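Virulent strain associated lipoprotein (PDB 6FZZ) is an outer surface lipoprotein of the PFam54 family that probably binds glutathione, as its Borrelia burgdorferi relative BBE31 does. Local coordinates at residues Lys74-Leu79 / Thr111-Glu116; Gly117-Thr122 / Ser153-Ile158; Ile123-Pro128 / Asp207-Lys212. All coordinates share one frame; numbering follows the deposited sequence.

Interaction 1 (Lys74-Leu79 / Thr111-Glu116); sequences KAYRKL and TSITLE
Leu79 and Ile113 mark the point where helix 71-83 meets helix 105-126: the axes of 74-79 and 111-116 approach to 9.4 Å at 87°, and the CA atoms of Leu79 and Ile113 lie 5.7 Å apart. Such a steep crossing confines the contact to a few side chains. Ile113 is central to it. It points at the other helix and fills the angle between Tyr76 and Leu79. Its CG2 methyl stands over one face of the Tyr76 ring, 3.8 Å from the ring centroid and only 9° off the ring normal, a CH-pi contact. The other branch leans on the ring near one side, with Ile113 CG1 3.8 Å from Tyr76 CE1. Tyr76 has CG anti to the backbone N (chi1 -173°), and this swings the ring out beneath the isoleucine. The far end of the ring is tied down too, because Tyr76 OH is hydrogen-bonded to Asn110 OD1, one turn before Ile113 on helix 105-126. Leu79 flanks Ile113 beside this ring. Its CB is 4.1 Å from Ile113 CG1, and its CD1 lies 3.9 Å from the backbone Ile113 O. The second methyl, Leu79 CD2, reaches the chain of Glu116 at CG, 3.9 Å away. Glu116 CG also passes 3.5 Å from Leu79 O. The Glu116 chain is bent at its second torsion, and OE2 makes a salt bridge with Lys155 of helix 138-170. No hydrogen bond joins the two segments. The helices are therefore held here by aliphatic and aromatic packing in a largely buried place. The polar ends of Tyr76 and Glu116 are paired at its margins, so neither has to be buried without a partner.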
# COMPACT_ATOMS: atom_id res chain seq x y z
N LYS A 74 8.48 -2.85 -11.96
CA LYS A 74 8.55 -3.95 -10.99
C LYS A 74 8.31 -3.47 -9.56
O LYS A 74 7.55 -4.11 -8.82
CB LYS A 74 9.86 -4.70 -11.08
CG LYS A 74 9.98 -5.41 -12.42
CD LYS A 74 11.27 -6.20 -12.42
CE LYS A 74 11.52 -6.91 -13.72
NZ LYS A 74 12.83 -7.58 -13.50
N ALA A 75 8.93 -2.34 -9.21
CA ALA A 75 8.73 -1.71 -7.88
C ALA A 75 7.26 -1.36 -7.63
O ALA A 75 6.69 -1.63 -6.54
CB ALA A 75 9.65 -0.50 -7.71
N TYR A 76 6.63 -0.76 -8.64
CA TYR A 76 5.22 -0.31 -8.53
C TYR A 76 4.38 -1.59 -8.33
O TYR A 76 3.50 -1.63 -7.48
CB TYR A 76 4.81 0.43 -9.82
CG TYR A 76 3.46 1.08 -9.82
CD1 TYR A 76 2.28 0.32 -9.72
CD2 TYR A 76 3.36 2.48 -9.98
CE1 TYR A 76 1.04 0.95 -9.72
CE2 TYR A 76 2.13 3.11 -9.94
CZ TYR A 76 0.98 2.33 -9.84
OH TYR A 76 -0.21 2.98 -9.85
N ARG A 77 4.64 -2.65 -9.12
CA ARG A 77 3.90 -3.90 -8.91
C ARG A 77 4.06 -4.51 -7.52
O ARG A 77 3.09 -4.97 -6.90
CB ARG A 77 4.25 -4.95 -9.96
CG ARG A 77 3.79 -4.53 -11.31
CD ARG A 77 3.68 -5.70 -12.30
NE ARG A 77 4.91 -6.53 -12.52
CZ ARG A 77 5.86 -6.30 -13.41
NH1 ARG A 77 5.87 -5.19 -14.11
NH2 ARG A 77 6.85 -7.16 -13.58
N LYS A 78 5.30 -4.58 -7.06
CA LYS A 78 5.59 -5.05 -5.72
C LYS A 78 4.83 -4.25 -4.66
O LYS A 78 4.28 -4.83 -3.76
CB LYS A 78 7.11 -4.94 -5.47
CG LYS A 78 7.60 -5.36 -4.11
CD LYS A 78 9.07 -5.00 -3.84
CE LYS A 78 9.21 -3.56 -3.35
NZ LYS A 78 8.49 -3.28 -2.07
N LEU A 79 4.76 -2.91 -4.80
CA LEU A 79 4.01 -2.08 -3.84
C LEU A 79 2.52 -2.40 -3.95
O LEU A 79 1.77 -2.34 -2.95
CB LEU A 79 4.28 -0.63 -4.07
CG LEU A 79 5.74 -0.19 -3.75
CD1 LEU A 79 6.00 1.23 -4.18
CD2 LEU A 79 6.09 -0.29 -2.24
N THR A 111 -2.56 6.36 -6.07
CA THR A 111 -2.74 6.86 -4.72
C THR A 111 -2.34 5.77 -3.72
O THR A 111 -1.59 6.08 -2.78
CB THR A 111 -4.18 7.42 -4.46
OG1 THR A 111 -4.49 8.42 -5.40
CG2 THR A 111 -4.25 8.09 -3.11
N SER A 112 -2.77 4.53 -3.96
CA SER A 112 -2.58 3.38 -3.08
C SER A 112 -1.12 3.04 -3.02
O SER A 112 -0.57 2.78 -1.94
CB SER A 112 -3.32 2.10 -3.67
OG SER A 112 -4.62 2.43 -3.76
N ILE A 113 -0.47 3.03 -4.18
CA ILE A 113 0.91 2.64 -4.28
C ILE A 113 1.82 3.73 -3.70
O ILE A 113 2.90 3.43 -3.22
CB ILE A 113 1.22 2.22 -5.75
CG1 ILE A 113 0.94 0.74 -5.95
CG2 ILE A 113 2.59 2.61 -6.19
CD1 ILE A 113 -0.54 0.42 -5.93
N THR A 114 1.41 4.99 -3.74
CA THR A 114 2.16 6.03 -3.11
C THR A 114 2.14 5.84 -1.57
O THR A 114 3.18 5.93 -0.90
CB THR A 114 1.64 7.43 -3.52
OG1 THR A 114 1.75 7.56 -4.92
CG2 THR A 114 2.40 8.60 -2.83
N LEU A 115 0.96 5.54 -1.03
CA LEU A 115 0.81 5.27 0.38
C LEU A 115 1.74 4.08 0.77
O LEU A 115 2.58 4.18 1.67
CB LEU A 115 -0.68 5.00 0.71
CG LEU A 115 -0.99 4.73 2.19
CD1 LEU A 115 -2.49 4.74 2.45
CD2 LEU A 115 -0.45 3.37 2.65
N GLU A 116 1.66 2.99 0.00
CA GLU A 116 2.48 1.83 0.27
C GLU A 116 3.95 2.16 0.18
O GLU A 116 4.76 1.70 1.01
CB GLU A 116 2.12 0.69 -0.62
CG GLU A 116 2.81 -0.58 -0.17
CD GLU A 116 2.09 -1.30 0.95
OE1 GLU A 116 0.93 -0.95 1.29
OE2 GLU A 116 2.67 -2.28 1.44

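Interaction 2 (Gly117-Thr122 / Ser153-Ile158)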
# COMPACT_ATOMS: atom_id res chain seq x y z
N GLY A 117 4.31 2.99 -0.78
CA GLY A 117 5.67 3.36 -1.00
C GLY A 117 6.20 4.15 0.19
O GLY A 117 7.37 4.10 0.47
N ASN A 118 5.33 4.86 0.90
CA ASN A 118 5.78 5.62 2.05
C ASN A 118 6.08 4.67 3.19
O ASN A 118 6.99 4.88 3.98
CB ASN A 118 4.77 6.70 2.47
CG ASN A 118 4.71 7.85 1.49
OD1 ASN A 118 5.69 8.11 0.79
ND2 ASN A 118 3.56 8.57 1.44
N ILE A 119 5.25 3.65 3.32
CA ILE A 119 5.50 2.59 4.30
C ILE A 119 6.80 1.84 4.01
O ILE A 119 7.60 1.61 4.90
CB ILE A 119 4.30 1.62 4.39
CG1 ILE A 119 3.18 2.37 5.10
CG2 ILE A 119 4.67 0.35 5.16
CD1 ILE A 119 1.83 1.73 5.03
N ASP A 120 6.95 1.43 2.78
CA ASP A 120 8.16 0.67 2.33
C ASP A 120 9.43 1.46 2.60
O ASP A 120 10.41 0.92 3.13
CB ASP A 120 8.05 0.42 0.84
CG ASP A 120 9.09 -0.59 0.36
OD1 ASP A 120 9.01 -1.77 0.73
OD2 ASP A 120 10.05 -0.17 -0.25
N TYR A 121 9.43 2.75 2.24
CA TYR A 121 10.56 3.63 2.46
C TYR A 121 10.88 3.77 3.92
O TYR A 121 12.03 3.76 4.32
CB TYR A 121 10.31 5.01 1.82
CG TYR A 121 11.54 5.89 1.81
CD1 TYR A 121 12.43 5.85 0.76
CD2 TYR A 121 11.79 6.77 2.84
CE1 TYR A 121 13.57 6.68 0.72
CE2 TYR A 121 12.93 7.58 2.87
CZ TYR A 121 13.82 7.56 1.79
OH TYR A 121 14.96 8.41 1.79
N THR A 122 9.84 3.93 4.74
CA THR A 122 10.06 4.02 6.14
C THR A 122 10.67 2.71 6.69
O THR A 122 11.55 2.78 7.54
CB THR A 122 8.74 4.39 6.88
OG1 THR A 122 8.22 5.62 6.32
CG2 THR A 122 9.00 4.62 8.36
N SER A 153 -1.25 1.65 10.42
CA SER A 153 -2.72 1.72 10.36
C SER A 153 -3.27 2.33 9.09
O SER A 153 -4.35 1.95 8.70
CB SER A 153 -3.32 2.56 11.54
OG SER A 153 -2.74 2.07 12.70
N THR A 154 -2.60 3.33 8.51
CA THR A 154 -3.11 3.94 7.25
C THR A 154 -3.25 2.88 6.22
O THR A 154 -4.25 2.79 5.51
CB THR A 154 -2.28 5.15 6.73
OG1 THR A 154 -0.94 4.74 6.31
CG2 THR A 154 -2.20 6.24 7.87
N LYS A 155 -2.24 2.02 6.14
CA LYS A 155 -2.26 0.96 5.16
C LYS A 155 -3.37 0.00 5.43
O LYS A 155 -4.06 -0.44 4.50
CB LYS A 155 -0.90 0.26 5.15
CG LYS A 155 -0.97 -1.16 4.63
CD LYS A 155 0.39 -1.80 4.46
CE LYS A 155 0.15 -3.15 3.75
NZ LYS A 155 1.40 -3.71 3.28
N GLU A 156 -3.52 -0.37 6.70
CA GLU A 156 -4.57 -1.31 7.14
C GLU A 156 -6.02 -0.80 6.85
O GLU A 156 -6.89 -1.58 6.46
CB GLU A 156 -4.41 -1.60 8.62
CG GLU A 156 -5.59 -2.32 9.22
CD GLU A 156 -5.24 -3.02 10.49
OE1 GLU A 156 -4.54 -2.38 11.34
OE2 GLU A 156 -5.68 -4.19 10.65
N ILE A 157 -6.25 0.50 7.00
CA ILE A 157 -7.51 1.14 6.64
C ILE A 157 -7.82 1.00 5.12
O ILE A 157 -8.93 0.59 4.74
CB ILE A 157 -7.51 2.63 7.02
CG1 ILE A 157 -7.38 2.79 8.52
CG2 ILE A 157 -8.79 3.34 6.57
CD1 ILE A 157 -8.22 1.82 9.32
N ILE A 158 -6.83 1.30 4.29
CA ILE A 158 -6.97 1.13 2.84
C ILE A 158 -7.20 -0.32 2.43
O ILE A 158 -8.09 -0.59 1.64
CB ILE A 158 -5.83 1.82 2.07
CG1 ILE A 158 -6.01 3.32 2.20
CG2 ILE A 158 -5.81 1.44 0.57
CD1 ILE A 158 -7.46 3.77 2.37
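Ile119 and Lys155 meet where two long helices of the all-helical bundle pass each other, helix 105-126 and helix 138-170. The bundle is formed by this C-terminal part of a PFam54 lipoprotein. The backbones stay well apart, with 8.0 Å between the CA atoms of Ile119 and Lys155. The contact is small: the end of Ile119 meets the CB-to-CD part of Lys155. The lysine can be followed outward. Its CB points at helix 105-126 and faces the Ile119 CD1 methyl, but the modelled separation is too short for two carbons, so the exact fit here is doubtful. Lys155 CG, anti to the backbone N (chi1 156°), carries the chain past the isoleucine. Lys155 CG and CD both follow near the same methyl, with the same reservation. The chain is extended beyond CG. The two side chains cross at about a right angle, the methyl end of one against the methylene shaft of the other. At the tip, Lys155 NZ is hydrogen-bonded to Gly82 O and Tyr36 OH, besides its salt bridge to Glu116. The amino group thus draws together helices 15-41, 71-83 and 105-126. A tetraethylene glycol, probably from the crystallisation liquor, lies about 3 Å from the Lys155 side chain between nearest atoms. Thr154, beside Lys155 on helix 138-170, also borders the isoleucine, with OG1 4.3 Å from Ile119 CD1. That hydroxyl is hydrogen-bonded to Leu151 O of its own helix, so it presents itself to the methyl as a neighbour and not as a polar partner. Next to Ile119 the backbone has a doubly used carbonyl. Asn118 O accepts from Thr122 N at 3.1 Å. It also accepts from Thr122 OG1 at 2.7 Å. That hydroxyl is tilted 21° from the carbonyl plane.

Interaction 3 (Ile123-Pro128 / Asp207-Lys212)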
# COMPACT_ATOMS: atom_id res chain seq x y z
N ILE A 123 10.22 1.55 6.21
CA ILE A 123 10.74 0.30 6.72
C ILE A 123 12.23 0.14 6.36
O ILE A 123 13.04 -0.12 7.27
CB ILE A 123 9.92 -0.91 6.27
CG1 ILE A 123 8.53 -0.81 6.86
CG2 ILE A 123 10.62 -2.17 6.75
CD1 ILE A 123 7.51 -1.71 6.15
N ILE A 124 12.60 0.43 5.09
CA ILE A 124 14.02 0.33 4.72
C ILE A 124 14.89 1.36 5.40
O ILE A 124 16.08 1.13 5.61
CB ILE A 124 14.25 0.31 3.20
CG1 ILE A 124 13.86 1.61 2.54
CG2 ILE A 124 13.42 -0.80 2.57
CD1 ILE A 124 13.80 1.46 1.04
N HIS A 125 14.30 2.49 5.78
CA HIS A 125 15.00 3.43 6.57
C HIS A 125 15.33 2.96 7.99
O HIS A 125 16.42 3.23 8.55
CB HIS A 125 14.16 4.67 6.70
CG HIS A 125 14.80 5.72 7.48
ND1 HIS A 125 15.88 6.44 6.99
CD2 HIS A 125 14.54 6.22 8.70
CE1 HIS A 125 16.28 7.29 7.92
NE2 HIS A 125 15.45 7.22 8.94
N LEU A 126 14.35 2.34 8.62
CA LEU A 126 14.50 1.97 10.03
C LEU A 126 15.26 0.67 10.27
O LEU A 126 15.99 0.53 11.29
CB LEU A 126 13.09 1.90 10.68
CG LEU A 126 12.31 3.19 10.89
CD1 LEU A 126 10.92 2.92 11.46
CD2 LEU A 126 13.02 4.11 11.87
N TYR A 127 15.05 -0.30 9.38
CA TYR A 127 15.56 -1.64 9.52
C TYR A 127 17.09 -1.68 9.79
O TYR A 127 17.51 -2.29 10.84
CB TYR A 127 15.03 -2.60 8.45
CG TYR A 127 15.51 -4.03 8.72
CD1 TYR A 127 14.84 -4.86 9.62
CD2 TYR A 127 16.66 -4.53 8.11
CE1 TYR A 127 15.29 -6.16 9.91
CE2 TYR A 127 17.13 -5.84 8.38
CZ TYR A 127 16.43 -6.65 9.27
OH TYR A 127 16.92 -7.90 9.60
N PRO A 128 17.88 -0.95 9.00
CA PRO A 128 19.36 -0.98 9.17
C PRO A 128 19.78 -0.32 10.40
O PRO A 128 20.90 -0.52 10.85
CB PRO A 128 19.89 -0.22 7.94
CG PRO A 128 18.76 -0.25 6.95
CD PRO A 128 17.49 -0.29 7.73
N ASP A 207 7.68 12.74 9.50
CA ASP A 207 7.97 12.89 10.91
C ASP A 207 8.97 11.80 11.40
O ASP A 207 9.86 12.10 12.20
CB ASP A 207 6.74 12.81 11.74
CG ASP A 207 5.85 14.06 11.63
OD1 ASP A 207 6.28 15.14 11.17
OD2 ASP A 207 4.70 13.93 12.05
N ILE A 208 8.81 10.56 10.94
CA ILE A 208 9.77 9.49 11.29
C ILE A 208 11.14 9.76 10.76
O ILE A 208 12.14 9.65 11.54
CB ILE A 208 9.28 8.11 10.86
CG1 ILE A 208 8.07 7.77 11.73
CG2 ILE A 208 10.43 7.11 10.99
CD1 ILE A 208 7.30 6.53 11.28
N LEU A 209 11.22 10.22 9.49
CA LEU A 209 12.53 10.61 8.94
C LEU A 209 13.19 11.81 9.68
O LEU A 209 14.36 11.96 9.65
CB LEU A 209 12.44 10.96 7.44
CG LEU A 209 11.99 9.83 6.56
CD1 LEU A 209 11.89 10.31 5.12
CD2 LEU A 209 12.92 8.64 6.71
N SER A 210 12.42 12.64 10.36
CA SER A 210 12.96 13.76 11.12
C SER A 210 13.67 13.38 12.42
O SER A 210 14.24 14.23 13.06
CB SER A 210 11.80 14.67 11.60
OG SER A 210 11.26 15.30 10.51
N ILE A 211 13.50 12.15 12.90
CA ILE A 211 14.10 11.78 14.16
C ILE A 211 15.54 11.38 13.82
O ILE A 211 15.71 10.42 13.12
CB ILE A 211 13.30 10.65 14.82
CG1 ILE A 211 11.91 11.18 15.20
CG2 ILE A 211 14.06 10.11 16.01
CD1 ILE A 211 10.88 10.10 15.58
N LYS A 212 16.54 12.14 14.29
CA LYS A 212 17.95 11.94 13.88
C LYS A 212 18.95 11.76 15.01
O LYS A 212 18.57 11.48 16.14
CB LYS A 212 18.41 13.09 12.97
CG LYS A 212 17.84 12.96 11.58
CD LYS A 212 18.20 14.14 10.70
CE LYS A 212 17.49 13.98 9.37
NZ LYS A 212 17.37 15.27 8.65
O HOH W 1 14.47 8.28 11.65
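Ile208 opens the contact by meeting Leu126, where the end of helix 180-209 lies beside the end of helix 105-126 in the helical bundle. A coiled coil is predicted for most of helix 180-209, and the touching residues follow directly after the predicted range. Ile208 points at the partner helix, and its CG2 branch touches Leu126 CD2 at 4.1 Å, the two side chains crossing at about a right angle. Ile208 also packs on Leu144 and Leu147 of helix 138-170, so this part of the contact is shared with that helix. Leu209 comes next and takes a different partner. Its CD2 methyl stands over the centre of one face of the His125 ring, 3.5 Å from the centroid and 8° off the ring normal. This is a CH-pi contact, with the methyl almost straight above the imidazole. His125 has CG anti to the backbone N (chi1 -179°), which carries the ring out toward helix 180-209. The other methyl of Leu209 packs on Tyr121, one turn back along helix 105-126. Ser210 follows, and Ile211 lies in the loop just before the modelled C terminus. Ile211 N still bonds back to Ile208 O at 3.2 Å. Ile211 O and Ile208 O share one water. It donates to Ile208 O at 2.7 Å and to Ile211 O at 2.9 Å. No direct hydrogen bond crosses between the segments; the polar link runs through this water. It therefore joins the Ile208-Ile211 backbone to the histidine. The water oxygen lies at the edge of the imidazole, in the ring plane, 3.1 Å from His125 NE2.

In the fold
From the N terminus, helix 15-41 comes first, and helix 71-83 then opens interaction 1. That contact closes a mostly helical excursion of 31 residues when helix 105-126 arrives. It is complete before interaction 2 begins, so the two are in series. Helix 105-126 next supplies 117-122 and 123-128 in turn. Helix 138-170 closes interaction 2, and the tail of helix 180-209 closes interaction 3, so these two cross. All three share helix 105-126, which connects the transverse helix 71-83 to both following long helices. Interactions 1 and 2 also touch where Leu79 packs on Asp120. Interactions 2 and 3 touch where Thr122 packs on Ile208. Interactions 1 and 3 do not touch.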